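PDB 3T6Q: CD180 antigen from Mus musculus, which probably cooperates with MD-1 and TLR4 in the innate response of B cells to bacterial lipopolysaccharide and leads to NF-kappa-B activation. Local coordinates for residues Ala179-Leu184 / Val203-Asn208; Asn510-Ser515 / Leu528-Asn533; Thr47-Thr52 / Trp71-Thr76; Ser384-Leu389 / Ala408-Lys413. All coordinates share one frame; numbering follows the deposited sequence. Where two conformers were deposited one is given.

Interaction 1: residues Ala179-Leu184 / Val203-Asn208; sequences ATNLSL and VFQSLN. With GOL (glycerol), chain K.
Phe204 lays its ring alongside Leu182 and Leu184. Its CB lies 3.6 Å from Leu182 O, and CD1 comes closer still, 3.3 Å from that oxygen, which sits at the ring edge near its plane. Farther out, CE1 meets Leu184 CB at 4.0 Å. The tip, CZ, is 3.6 Å from O2 of a glycerol that probably came from the crystallisation liquor. The two faces are filled differently: Leu207 CD2 stands 3.7 Å above one, toward the rim, while glycerol C2 covers the opposite face. This placement follows from chi1 of -75°, which sets CG beside the backbone N. Glycerol O3 also bridges the backbones, accepting from Leu182 N and donating to Val203 O over 2.7 Å.

Past the ring, strands 182-184 and 206-208 run almost parallel, their axes 7° apart. Leu184 N donates to Ser206 O at 3.0 Å, and Asn208 N returns a bond to Leu184 O at 3.1 Å. Leu182 O is held by Gln205 N, which comes from above the carbonyl plane along a bent path where the second chain turns a corner. Leu182, Phe204, Leu184 and Leu207 make one apolar face; Ser183 and Ser206 occupy the other, where the Gln205 chain lies against Ser183 OG through CG.

This is the parallel strand pairing of adjacent leucine-rich repeats. The Ser183 backbone bonds onward to Lys156 and to Leu158 of strand 157-159, and that of Phe204 to strand 226-231; Leu176, Phe160 and Phe199 extend the apolar side.

Interaction 2: residues Asn510-Ser515 / Leu528-Asn533; sequences NRLTSS and LNLASN
Asn510 and Asn533 are successive rungs of the asparagine ladder, the line of buried amides that joins one leucine-rich repeat to the next along the solenoid. The rung here is Asn533, whose side-chain oxygen reaches back to the preceding repeat. Its OD1 accepts from Leu512 N at 2.9 Å, an N-H...O angle of 157°, with the donor tilted out of the amide plane rather than lying in it. Asn510 N also approaches OD1, at 3.3 Å, but this bond is weak, as is the one from Asn510 N to Ser532 O at 3.2 Å.

The other half of the amide works within the repeat pair. ND2 donates to Leu530 O at 3.1 Å along a nearly straight N-H, and this acceptor lies in the amide plane of Asn533 although ND2 stands well above the carbonyl plane of Leu530. A second bond from ND2 goes to Leu507 O. With chi1 at -89°, CG sits beside the backbone N, and the side chain runs alongside Leu512, whose CB is 3.5 Å from OD1. Leu512 CD1 and Leu530 CD2 touch loosely at 4.4 Å. Earlier in the same segment, Asn529 OD1 accepts from Ala531 N in an Asx turn.

Asn510 repeats the scheme one step back, its OD1 accepting from Cys486 N and Leu488 N and its ND2 donating to Leu483 O and Leu507 O. In each rung the buried amide thus has two acceptors for its N-H groups and backbone donors for its oxygen, consistent with a rotation fixed by hydrogen bonds on both sides.

Interaction 3: residues Thr47-Thr52 / Trp71-Thr76; sequences TIQNTT and WIHEDT. With NAG (2-acetamido-2-deoxy-beta-D-glucopyranose), chain R.
Thr76, packed against Ile48, takes hold of His73 O twice: OG1 donates to it at 2.7 Å and the backbone N at 3.3 Å. Chi1 of -68° sets OG1 beside its own backbone N, which lets both donors reach that oxygen. They come from the same face of the carbonyl plane; the N-H bond closes a type II turn from His73 to Thr76 and the hydroxyl reinforces it. The turn follows strand 71-72, which pairs in parallel with strand 47-48 in a short sheet of the leucine-rich-repeat solenoid; strand 95-96 continues that sheet on the other side of 71-72.

Two nearly straight bonds define the pairing. Ile48 N donates to Trp71 O at 3.0 Å with an angle of 172°, and His73 N donates to Ile48 O, also at 3.0 Å. On the buried face that carries Ile48 and Ile72, the two lie side by side, Ile48 CD1 being 4.0 Å from Ile72 CG1. Thr76 crosses the Ile48 side chain at about a right angle and sets its CG2 3.7 Å from Ile48 CG1. On the other face, Thr47 CG2 comes obliquely to the Trp71 indole, 3.6 Å from CD1. Thr47 OG1 meanwhile donates to a lone pair of Gln49 OE1. A chain of another protein packs against Trp71, His73 and Glu74.

Beyond the paired strands a water bridges, accepting from Asn50 N and donating to Glu74 O. Asn50 carries the N-linked sugar, which Gln78 also binds; the covalent link from Asn50 ND2 to C1 of that sugar measures 1.4 Å.

Interaction 4: residues Ser384-Leu389 / Ala408-Lys413; sequences SYNEPL and AFTRLK. With NAG (2-acetamido-2-deoxy-beta-D-glucopyranose), chain E; MAN (alpha-D-mannopyranose), chain B; NAG (2-acetamido-2-deoxy-beta-D-glucopyranose), chain F.
Three backbone bonds join the segments: Tyr385 N donates to Ala408 O at 2.8 Å, and farther on Leu389 N to Arg411 O at 3.0 Å and Lys413 N to Leu389 O, the last two flanking Leu412 as in parallel strands. Between them the direct backbone bonding lapses although the chains stay alongside, and a water accepts from Arg411 N and donates to Asn386 O.

The rings of Tyr385 and Phe409 point the same way, their planes only 11° apart but slid so far that they barely overlap, with centroids 4.8 Å apart. Over one face of the tyrosine ring lies Phe409 CB, 4.0 Å from the ring centroid, in a CH-pi contact. Tyr385 also stacks with His359, and Phe409 with His434. Sugars crowd the tyrosine too, the acetyl methyl C8 of the N-acetylglucosamine of chain F coming 3.5 Å from Tyr385 CE2.

Thr410 stands where the leucine-rich-repeat motif places its ladder asparagine. With chi1 of -69°, OG1 lies beside the backbone N; it accepts from Asn386 N at 2.7 Å and donates to Leu383 O. Asn386 is itself such a rung, its ND2 donating to Leu357 O and Leu383 O and its OD1 accepting from Asp360 N and Ile362 N. The methyl of Thr410, CG2, crosses to Leu389 CG at 3.7 Å, and Leu389 CB meets Leu412 CD2 at 4.1 Å.

Overall arrangement
From the N terminus, interaction 3 comes first, then interaction 1, interaction 4 and finally interaction 2; each closes before the next opens, so none nest or cross. Interactions 1, 3 and 4 each close a loop of 18 intervening residues, and interaction 2 one of 12. Every closure joins neighbouring turns of the leucine-rich-repeat solenoid. Interaction 3 lies on the short sheet of strands 47-48, 71-72 and 95-96, whereas interactions 1 and 2 reach the long succession of parallel strands, and interaction 4 runs from the turns after strands 380-382 and 404-406 into the strand pair 389-391 and 412-413. Interactions 2 and 4 are the closest pair, with centres about 28 Å apart.

Interaction 1: residues Ala179-Leu184 / Val203-Asn208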
# COMPACT_ATOMS: atom_id res chain seq x y z
N ALA A 179 -13.34 4.18 -24.99
CA ALA A 179 -13.44 5.50 -24.39
C ALA A 179 -13.05 6.50 -25.47
O ALA A 179 -12.27 6.16 -26.36
CB ALA A 179 -12.51 5.61 -23.16
N THR A 180 -13.61 7.71 -25.42
CA THR A 180 -13.13 8.80 -26.30
C THR A 180 -12.82 10.09 -25.52
O THR A 180 -13.50 10.43 -24.54
CB THR A 180 -14.12 9.17 -27.44
OG1 THR A 180 -15.22 9.89 -26.89
CG2 THR A 180 -14.63 7.93 -28.20
N ASN A 181 -11.84 10.85 -26.00
CA ASN A 181 -11.42 12.09 -25.33
C ASN A 181 -10.90 11.88 -23.88
O ASN A 181 -11.21 12.64 -22.99
CB ASN A 181 -12.60 13.06 -25.28
CG ASN A 181 -12.23 14.44 -25.76
OD1 ASN A 181 -11.70 14.59 -26.86
ND2 ASN A 181 -12.54 15.46 -24.95
N LEU A 182 -10.17 10.81 -23.67
CA LEU A 182 -9.89 10.37 -22.32
C LEU A 182 -8.68 11.14 -21.74
O LEU A 182 -7.74 11.48 -22.47
CB LEU A 182 -9.62 8.88 -22.34
CG LEU A 182 -9.22 8.16 -21.05
CD1 LEU A 182 -10.36 8.18 -20.04
CD2 LEU A 182 -8.93 6.73 -21.44
N SER A 183 -8.74 11.40 -20.43
CA SER A 183 -7.61 11.99 -19.69
C SER A 183 -7.10 10.91 -18.80
O SER A 183 -7.86 10.35 -18.00
CB SER A 183 -8.03 13.19 -18.85
OG SER A 183 -8.47 14.26 -19.69
N LEU A 184 -5.84 10.58 -18.95
CA LEU A 184 -5.28 9.43 -18.26
C LEU A 184 -4.12 10.01 -17.42
O LEU A 184 -3.21 10.61 -17.97
CB LEU A 184 -4.76 8.48 -19.31
CG LEU A 184 -4.54 6.98 -19.09
CD1 LEU A 184 -3.25 6.52 -19.78
CD2 LEU A 184 -4.60 6.47 -17.64
N VAL A 203 -5.91 8.76 -29.31
CA VAL A 203 -6.33 10.16 -29.21
C VAL A 203 -6.74 10.45 -27.74
O VAL A 203 -7.74 9.91 -27.24
CB VAL A 203 -7.50 10.49 -30.17
CG1 VAL A 203 -7.98 11.92 -29.97
CG2 VAL A 203 -7.09 10.26 -31.62
N PHE A 204 -5.96 11.29 -27.06
CA PHE A 204 -6.19 11.65 -25.64
C PHE A 204 -6.47 13.11 -25.48
O PHE A 204 -5.96 13.93 -26.25
CB PHE A 204 -4.97 11.32 -24.79
CG PHE A 204 -4.83 9.86 -24.53
CD1 PHE A 204 -5.45 9.29 -23.40
CD2 PHE A 204 -4.14 9.05 -25.42
CE1 PHE A 204 -5.35 7.92 -23.19
CE2 PHE A 204 -4.04 7.68 -25.20
CZ PHE A 204 -4.65 7.12 -24.08
N GLN A 205 -7.29 13.44 -24.48
CA GLN A 205 -7.41 14.80 -24.02
C GLN A 205 -6.15 15.18 -23.22
O GLN A 205 -5.43 16.09 -23.61
CB GLN A 205 -8.70 14.98 -23.22
CG GLN A 205 -8.78 16.22 -22.35
CD GLN A 205 -8.49 17.52 -23.08
OE1 GLN A 205 -7.68 18.34 -22.61
NE2 GLN A 205 -9.13 17.72 -24.22
N SER A 206 -5.89 14.50 -22.11
CA SER A 206 -4.67 14.78 -21.28
C SER A 206 -3.95 13.49 -21.02
O SER A 206 -4.58 12.46 -20.86
CB SER A 206 -5.01 15.39 -19.91
OG SER A 206 -5.55 16.67 -20.06
N LEU A 207 -2.62 13.54 -21.01
CA LEU A 207 -1.84 12.40 -20.57
C LEU A 207 -0.84 13.05 -19.62
O LEU A 207 -0.16 14.01 -20.01
CB LEU A 207 -1.03 11.77 -21.71
CG LEU A 207 -1.63 10.69 -22.60
CD1 LEU A 207 -0.59 10.22 -23.60
CD2 LEU A 207 -2.12 9.53 -21.73
N ASN A 208 -0.77 12.54 -18.40
CA ASN A 208 0.17 13.09 -17.39
C ASN A 208 1.16 11.99 -17.01
O ASN A 208 0.74 10.92 -16.55
CB ASN A 208 -0.67 13.65 -16.20
CG ASN A 208 0.18 14.36 -15.15
OD1 ASN A 208 1.26 13.88 -14.81
ND2 ASN A 208 -0.31 15.49 -14.64
C1 GOL K . -8.02 5.56 -27.25
O1 GOL K . -7.55 6.46 -28.24
C2 GOL K . -7.99 6.39 -25.99
O2 GOL K . -7.75 5.49 -24.92
C3 GOL K . -9.34 7.07 -25.82
O3 GOL K . -9.20 8.48 -25.54
O HOH W 1 -10.64 9.93 -28.35

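Interaction 2: residues Asn510-Ser515 / Leu528-Asn533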
# COMPACT_ATOMS: atom_id res chain seq x y z
N ASN A 510 -13.07 50.51 6.69
CA ASN A 510 -12.67 51.89 6.86
C ASN A 510 -13.12 52.41 8.25
O ASN A 510 -13.38 51.61 9.16
CB ASN A 510 -13.17 52.77 5.71
CG ASN A 510 -12.41 52.51 4.40
OD1 ASN A 510 -11.19 52.74 4.31
ND2 ASN A 510 -13.12 52.02 3.40
N ARG A 511 -13.28 53.72 8.38
CA ARG A 511 -13.84 54.25 9.64
C ARG A 511 -15.05 55.11 9.38
O ARG A 511 -15.31 56.09 10.08
CB ARG A 511 -12.78 55.08 10.39
CG ARG A 511 -11.60 54.30 10.93
CD ARG A 511 -10.68 55.26 11.70
NE ARG A 511 -10.36 56.44 10.87
CZ ARG A 511 -9.49 56.39 9.87
NH1 ARG A 511 -8.87 55.24 9.68
NH2 ARG A 511 -9.23 57.44 9.08
N LEU A 512 -15.80 54.76 8.35
CA LEU A 512 -16.92 55.60 7.94
C LEU A 512 -18.05 55.58 8.96
O LEU A 512 -18.30 54.54 9.62
CB LEU A 512 -17.43 55.13 6.58
CG LEU A 512 -16.41 55.25 5.45
CD1 LEU A 512 -16.99 54.54 4.21
CD2 LEU A 512 -16.11 56.73 5.18
N THR A 513 -18.70 56.74 9.09
CA THR A 513 -19.90 56.90 9.91
C THR A 513 -21.09 57.04 8.96
O THR A 513 -20.91 57.08 7.76
CB THR A 513 -19.79 58.06 10.93
OG1 THR A 513 -19.45 59.29 10.24
CG2 THR A 513 -18.74 57.72 12.02
N SER A 514 -22.30 57.10 9.49
CA SER A 514 -23.47 56.88 8.63
C SER A 514 -23.64 57.93 7.52
O SER A 514 -24.22 57.62 6.47
CB SER A 514 -24.75 56.83 9.48
OG SER A 514 -24.95 58.12 10.02
N SER A 515 -23.16 59.16 7.72
CA SER A 515 -23.36 60.18 6.66
C SER A 515 -22.64 59.84 5.32
O SER A 515 -23.02 60.38 4.28
CB SER A 515 -23.03 61.59 7.14
OG SER A 515 -21.63 61.75 7.36
N LEU A 528 -23.75 47.27 -1.82
CA LEU A 528 -23.07 48.29 -1.00
C LEU A 528 -22.49 47.58 0.21
O LEU A 528 -23.24 47.14 1.08
CB LEU A 528 -24.01 49.36 -0.54
CG LEU A 528 -23.43 50.38 0.47
CD1 LEU A 528 -22.22 51.11 -0.08
CD2 LEU A 528 -24.51 51.39 0.86
N ASN A 529 -21.17 47.43 0.24
CA ASN A 529 -20.53 46.77 1.37
C ASN A 529 -20.00 47.82 2.33
O ASN A 529 -19.07 48.54 1.99
CB ASN A 529 -19.38 45.86 0.88
CG ASN A 529 -18.84 44.96 1.97
OD1 ASN A 529 -19.24 45.05 3.12
ND2 ASN A 529 -17.89 44.10 1.60
N LEU A 530 -20.63 47.93 3.50
CA LEU A 530 -20.19 48.83 4.56
C LEU A 530 -19.60 48.05 5.75
O LEU A 530 -19.54 48.58 6.86
CB LEU A 530 -21.34 49.74 5.04
CG LEU A 530 -21.62 50.85 3.98
CD1 LEU A 530 -22.94 51.57 4.21
CD2 LEU A 530 -20.49 51.85 3.94
N ALA A 531 -19.18 46.79 5.55
CA ALA A 531 -18.71 45.97 6.67
C ALA A 531 -17.52 46.63 7.34
O ALA A 531 -16.72 47.30 6.66
CB ALA A 531 -18.32 44.55 6.20
N SER A 532 -17.38 46.44 8.66
CA SER A 532 -16.22 46.93 9.41
C SER A 532 -15.97 48.41 9.21
O SER A 532 -14.93 48.81 8.72
CB SER A 532 -14.93 46.16 9.08
OG SER A 532 -15.12 44.80 9.41
N ASN A 533 -16.95 49.21 9.57
CA ASN A 533 -16.77 50.65 9.61
C ASN A 533 -17.16 51.13 11.00
O ASN A 533 -17.15 50.33 11.92
CB ASN A 533 -17.64 51.27 8.52
CG ASN A 533 -16.86 51.36 7.22
OD1 ASN A 533 -15.89 52.09 7.16
ND2 ASN A 533 -17.22 50.53 6.23

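Interaction 3: residues Thr47-Thr52 / Trp71-Thr76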
# COMPACT_ATOMS: atom_id res chain seq x y z
N THR A 47 -17.65 -2.32 8.99
CA THR A 47 -18.27 -3.02 7.84
C THR A 47 -19.44 -2.16 7.40
O THR A 47 -20.07 -1.53 8.22
CB THR A 47 -18.83 -4.42 8.20
OG1 THR A 47 -19.91 -4.25 9.11
CG2 THR A 47 -17.77 -5.34 8.85
N ILE A 48 -19.69 -2.11 6.09
CA ILE A 48 -20.90 -1.50 5.59
C ILE A 48 -21.59 -2.61 4.79
O ILE A 48 -20.93 -3.56 4.24
CB ILE A 48 -20.64 -0.18 4.77
CG1 ILE A 48 -19.67 -0.45 3.57
CG2 ILE A 48 -20.05 0.87 5.71
CD1 ILE A 48 -19.40 0.80 2.71
N GLN A 49 -22.91 -2.54 4.75
CA GLN A 49 -23.68 -3.68 4.26
C GLN A 49 -25.09 -3.15 3.87
O GLN A 49 -25.34 -1.95 3.97
CB GLN A 49 -23.76 -4.77 5.36
CG GLN A 49 -24.43 -4.33 6.67
CD GLN A 49 -23.45 -3.85 7.70
OE1 GLN A 49 -22.28 -4.26 7.71
NE2 GLN A 49 -23.90 -2.98 8.58
N ASN A 50 -26.00 -4.04 3.48
CA ASN A 50 -27.30 -3.66 2.92
C ASN A 50 -28.14 -2.78 3.80
O ASN A 50 -28.92 -1.97 3.30
CB ASN A 50 -28.10 -4.89 2.45
CG ASN A 50 -28.59 -5.75 3.62
OD1 ASN A 50 -27.91 -5.92 4.63
ND2 ASN A 50 -29.81 -6.29 3.48
N THR A 51 -27.94 -2.85 5.11
CA THR A 51 -28.70 -2.03 6.05
C THR A 51 -28.10 -0.65 6.38
O THR A 51 -28.74 0.20 7.03
CB THR A 51 -28.87 -2.78 7.38
OG1 THR A 51 -27.58 -3.25 7.79
CG2 THR A 51 -29.81 -3.99 7.21
N THR A 52 -26.86 -0.40 5.97
CA THR A 52 -26.17 0.80 6.43
C THR A 52 -26.80 2.09 5.90
O THR A 52 -26.97 3.07 6.65
CB THR A 52 -24.69 0.76 6.00
OG1 THR A 52 -24.12 -0.49 6.44
CG2 THR A 52 -23.94 1.97 6.57
N TRP A 71 -14.89 -3.82 5.18
CA TRP A 71 -15.74 -4.72 4.41
C TRP A 71 -16.85 -3.97 3.72
O TRP A 71 -17.53 -3.20 4.36
CB TRP A 71 -16.38 -5.79 5.32
CG TRP A 71 -15.34 -6.66 5.96
CD1 TRP A 71 -14.72 -6.48 7.22
CD2 TRP A 71 -14.67 -7.83 5.37
NE1 TRP A 71 -13.78 -7.48 7.44
CE2 TRP A 71 -13.69 -8.31 6.37
CE3 TRP A 71 -14.77 -8.51 4.17
CZ2 TRP A 71 -12.90 -9.42 6.14
CZ3 TRP A 71 -13.97 -9.63 3.96
CH2 TRP A 71 -13.05 -10.07 4.92
N ILE A 72 -17.09 -4.27 2.45
CA ILE A 72 -18.30 -3.75 1.74
C ILE A 72 -19.10 -4.96 1.23
O ILE A 72 -18.69 -5.59 0.25
CB ILE A 72 -17.93 -2.84 0.54
CG1 ILE A 72 -16.90 -1.79 0.98
CG2 ILE A 72 -19.21 -2.17 -0.04
CD1 ILE A 72 -16.55 -0.76 -0.12
N HIS A 73 -20.19 -5.29 1.93
CA HIS A 73 -20.94 -6.53 1.69
C HIS A 73 -22.02 -6.36 0.64
O HIS A 73 -22.20 -5.27 0.10
CB HIS A 73 -21.54 -7.09 3.00
CG HIS A 73 -20.49 -7.60 3.99
ND1 HIS A 73 -19.36 -8.24 3.60
CD2 HIS A 73 -20.44 -7.56 5.38
CE1 HIS A 73 -18.62 -8.54 4.69
NE2 HIS A 73 -19.29 -8.15 5.77
N GLU A 74 -22.73 -7.46 0.34
CA GLU A 74 -23.72 -7.47 -0.76
C GLU A 74 -24.71 -6.32 -0.61
O GLU A 74 -25.08 -5.94 0.50
CB GLU A 74 -24.43 -8.83 -0.88
CG GLU A 74 -25.29 -9.19 0.32
CD GLU A 74 -25.48 -10.69 0.51
OE1 GLU A 74 -26.29 -11.06 1.39
OE2 GLU A 74 -24.82 -11.51 -0.17
N ASP A 75 -25.09 -5.72 -1.73
CA ASP A 75 -26.11 -4.66 -1.73
C ASP A 75 -25.91 -3.51 -0.75
O ASP A 75 -26.88 -2.89 -0.31
CB ASP A 75 -27.50 -5.30 -1.49
CG ASP A 75 -27.83 -6.37 -2.53
OD1 ASP A 75 -27.75 -6.07 -3.73
OD2 ASP A 75 -28.17 -7.52 -2.15
N THR A 76 -24.65 -3.17 -0.42
CA THR A 76 -24.41 -2.03 0.48
C THR A 76 -25.11 -0.71 0.01
O THR A 76 -25.62 0.11 0.83
CB THR A 76 -22.88 -1.79 0.66
OG1 THR A 76 -22.31 -2.89 1.40
CG2 THR A 76 -22.64 -0.51 1.41
C1 NAG R . -30.42 -7.14 4.48
C2 NAG R . -31.95 -6.96 4.54
C3 NAG R . -32.58 -8.09 5.39
C4 NAG R . -31.99 -9.48 5.12
C5 NAG R . -30.48 -9.37 5.23
C6 NAG R . -29.70 -10.68 5.09
C7 NAG R . -32.53 -4.59 4.11
C8 NAG R . -32.90 -3.25 4.66
N2 NAG R . -32.32 -5.61 4.97
O3 NAG R . -33.94 -8.16 5.07
O4 NAG R . -32.53 -10.43 6.04
O5 NAG R . -30.07 -8.49 4.21
O6 NAG R . -29.81 -11.13 3.77
O7 NAG R . -32.45 -4.68 2.89
O HOH W 2 -27.47 0.27 2.54
O HOH W 3 -25.26 -6.76 3.05

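Interaction 4: residues Ser384-Leu389 / Ala408-Lys413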
# COMPACT_ATOMS: atom_id res chain seq x y z
N SER A 384 1.74 43.22 -11.63
CA SER A 384 1.43 43.20 -10.20
C SER A 384 2.66 42.70 -9.45
O SER A 384 3.52 42.03 -10.03
CB SER A 384 0.19 42.33 -9.86
OG SER A 384 0.47 40.93 -10.12
N TYR A 385 2.70 43.01 -8.16
CA TYR A 385 3.79 42.58 -7.26
C TYR A 385 5.20 42.90 -7.80
O TYR A 385 6.10 42.01 -7.82
CB TYR A 385 3.71 41.06 -6.98
CG TYR A 385 2.49 40.65 -6.20
CD1 TYR A 385 2.45 40.80 -4.79
CD2 TYR A 385 1.35 40.17 -6.86
CE1 TYR A 385 1.33 40.43 -4.07
CE2 TYR A 385 0.21 39.79 -6.14
CZ TYR A 385 0.23 39.91 -4.74
OH TYR A 385 -0.88 39.54 -4.05
N ASN A 386 5.41 44.14 -8.22
CA ASN A 386 6.72 44.58 -8.65
C ASN A 386 7.22 45.70 -7.74
O ASN A 386 6.54 46.07 -6.77
CB ASN A 386 6.71 44.96 -10.12
CG ASN A 386 6.82 43.73 -11.02
OD1 ASN A 386 7.77 42.96 -10.90
ND2 ASN A 386 5.83 43.51 -11.89
N GLU A 387 8.43 46.18 -8.02
CA GLU A 387 9.01 47.31 -7.30
C GLU A 387 8.48 48.59 -7.96
O GLU A 387 7.69 48.53 -8.92
CB GLU A 387 10.55 47.22 -7.29
CG GLU A 387 11.03 46.14 -6.35
CD GLU A 387 10.80 46.51 -4.90
OE1 GLU A 387 10.07 45.81 -4.21
OE2 GLU A 387 11.35 47.52 -4.44
N PRO A 388 8.87 49.75 -7.43
CA PRO A 388 8.24 50.99 -7.91
C PRO A 388 8.40 51.30 -9.40
O PRO A 388 9.49 51.26 -9.97
CB PRO A 388 8.86 52.07 -7.00
CG PRO A 388 9.18 51.33 -5.75
CD PRO A 388 9.75 50.03 -6.27
N LEU A 389 7.27 51.58 -10.04
CA LEU A 389 7.25 52.03 -11.41
C LEU A 389 6.85 53.51 -11.42
O LEU A 389 5.83 53.90 -10.79
CB LEU A 389 6.20 51.22 -12.22
CG LEU A 389 6.33 49.69 -12.12
CD1 LEU A 389 5.24 49.02 -12.97
CD2 LEU A 389 7.73 49.22 -12.61
N ALA A 408 -1.62 45.61 -9.14
CA ALA A 408 -1.82 45.40 -7.68
C ALA A 408 -0.46 45.17 -6.99
O ALA A 408 0.37 44.42 -7.50
CB ALA A 408 -2.75 44.23 -7.41
N PHE A 409 -0.29 45.81 -5.82
CA PHE A 409 0.89 45.65 -4.94
C PHE A 409 2.16 46.17 -5.60
O PHE A 409 3.26 45.86 -5.17
CB PHE A 409 1.04 44.18 -4.47
CG PHE A 409 -0.14 43.73 -3.66
CD1 PHE A 409 -0.25 44.09 -2.30
CD2 PHE A 409 -1.19 43.04 -4.26
CE1 PHE A 409 -1.37 43.73 -1.57
CE2 PHE A 409 -2.30 42.67 -3.52
CZ PHE A 409 -2.39 43.03 -2.18
N THR A 410 2.02 46.98 -6.63
CA THR A 410 3.18 47.58 -7.23
C THR A 410 3.03 49.08 -6.98
O THR A 410 2.08 49.69 -7.49
CB THR A 410 3.21 47.28 -8.75
OG1 THR A 410 3.47 45.87 -8.94
CG2 THR A 410 4.29 48.12 -9.43
N ARG A 411 4.00 49.67 -6.26
CA ARG A 411 3.98 51.12 -5.97
C ARG A 411 4.11 51.95 -7.26
O ARG A 411 4.99 51.69 -8.09
CB ARG A 411 5.10 51.46 -4.96
CG ARG A 411 5.38 52.95 -4.77
CD ARG A 411 5.87 53.27 -3.34
NE ARG A 411 6.52 52.11 -2.74
CZ ARG A 411 7.82 51.98 -2.55
NH1 ARG A 411 8.31 50.87 -2.02
NH2 ARG A 411 8.65 52.96 -2.89
N LEU A 412 3.24 52.94 -7.45
CA LEU A 412 3.34 53.74 -8.65
C LEU A 412 3.71 55.19 -8.26
O LEU A 412 3.18 55.74 -7.29
CB LEU A 412 2.02 53.72 -9.45
CG LEU A 412 1.48 52.32 -9.80
CD1 LEU A 412 0.13 52.53 -10.48
CD2 LEU A 412 2.44 51.57 -10.74
N LYS A 413 4.64 55.77 -9.00
CA LYS A 413 5.06 57.14 -8.72
C LYS A 413 4.61 57.95 -9.89
O LYS A 413 5.07 57.73 -11.00
CB LYS A 413 6.59 57.27 -8.69
CG LYS A 413 7.30 56.25 -7.84
CD LYS A 413 6.82 56.29 -6.43
CE LYS A 413 7.87 55.55 -5.60
NZ LYS A 413 7.73 55.80 -4.13
C1 NAG E . -1.65 39.08 -12.10
C2 NAG E . -2.98 38.29 -11.99
C3 NAG E . -3.28 37.95 -10.51
C4 NAG E . -2.06 37.34 -9.82
C5 NAG E . -0.84 38.21 -10.07
C6 NAG E . 0.45 37.69 -9.43
C7 NAG E . -4.98 38.50 -13.41
C8 NAG E . -6.02 39.43 -13.94
N2 NAG E . -4.06 39.04 -12.58
O3 NAG E . -4.35 37.04 -10.49
O4 NAG E . -2.20 37.28 -8.40
O5 NAG E . -0.62 38.38 -11.47
O6 NAG E . 0.96 36.57 -10.16
O7 NAG E . -5.00 37.31 -13.74
C1 MAN B . 2.73 35.01 -3.33
C2 MAN B . 3.99 34.22 -2.97
C3 MAN B . 4.51 34.66 -1.62
C4 MAN B . 4.75 36.17 -1.60
C5 MAN B . 3.41 36.85 -1.90
C6 MAN B . 3.51 38.39 -1.90
O2 MAN B . 5.01 34.54 -3.90
O3 MAN B . 5.71 33.95 -1.31
O4 MAN B . 5.17 36.51 -0.31
O5 MAN B . 2.93 36.40 -3.17
O6 MAN B . 4.59 38.82 -2.71
C1 NAG F . -6.72 42.67 -9.53
C2 NAG F . -6.38 41.23 -9.13
C3 NAG F . -6.88 40.29 -10.25
C4 NAG F . -8.38 40.50 -10.58
C5 NAG F . -8.66 41.99 -10.81
C6 NAG F . -10.16 42.28 -10.96
C7 NAG F . -4.36 40.69 -7.79
C8 NAG F . -2.85 40.60 -7.74
N2 NAG F . -4.92 41.10 -8.93
O3 NAG F . -6.68 38.93 -9.84
O4 NAG F . -8.69 39.88 -11.84
O5 NAG F . -8.15 42.78 -9.74
O6 NAG F . -10.86 41.80 -9.84
O7 NAG F . -5.04 40.39 -6.81
O HOH W 4 6.36 48.37 -5.37
O HOH W 5 5.62 44.24 -4.83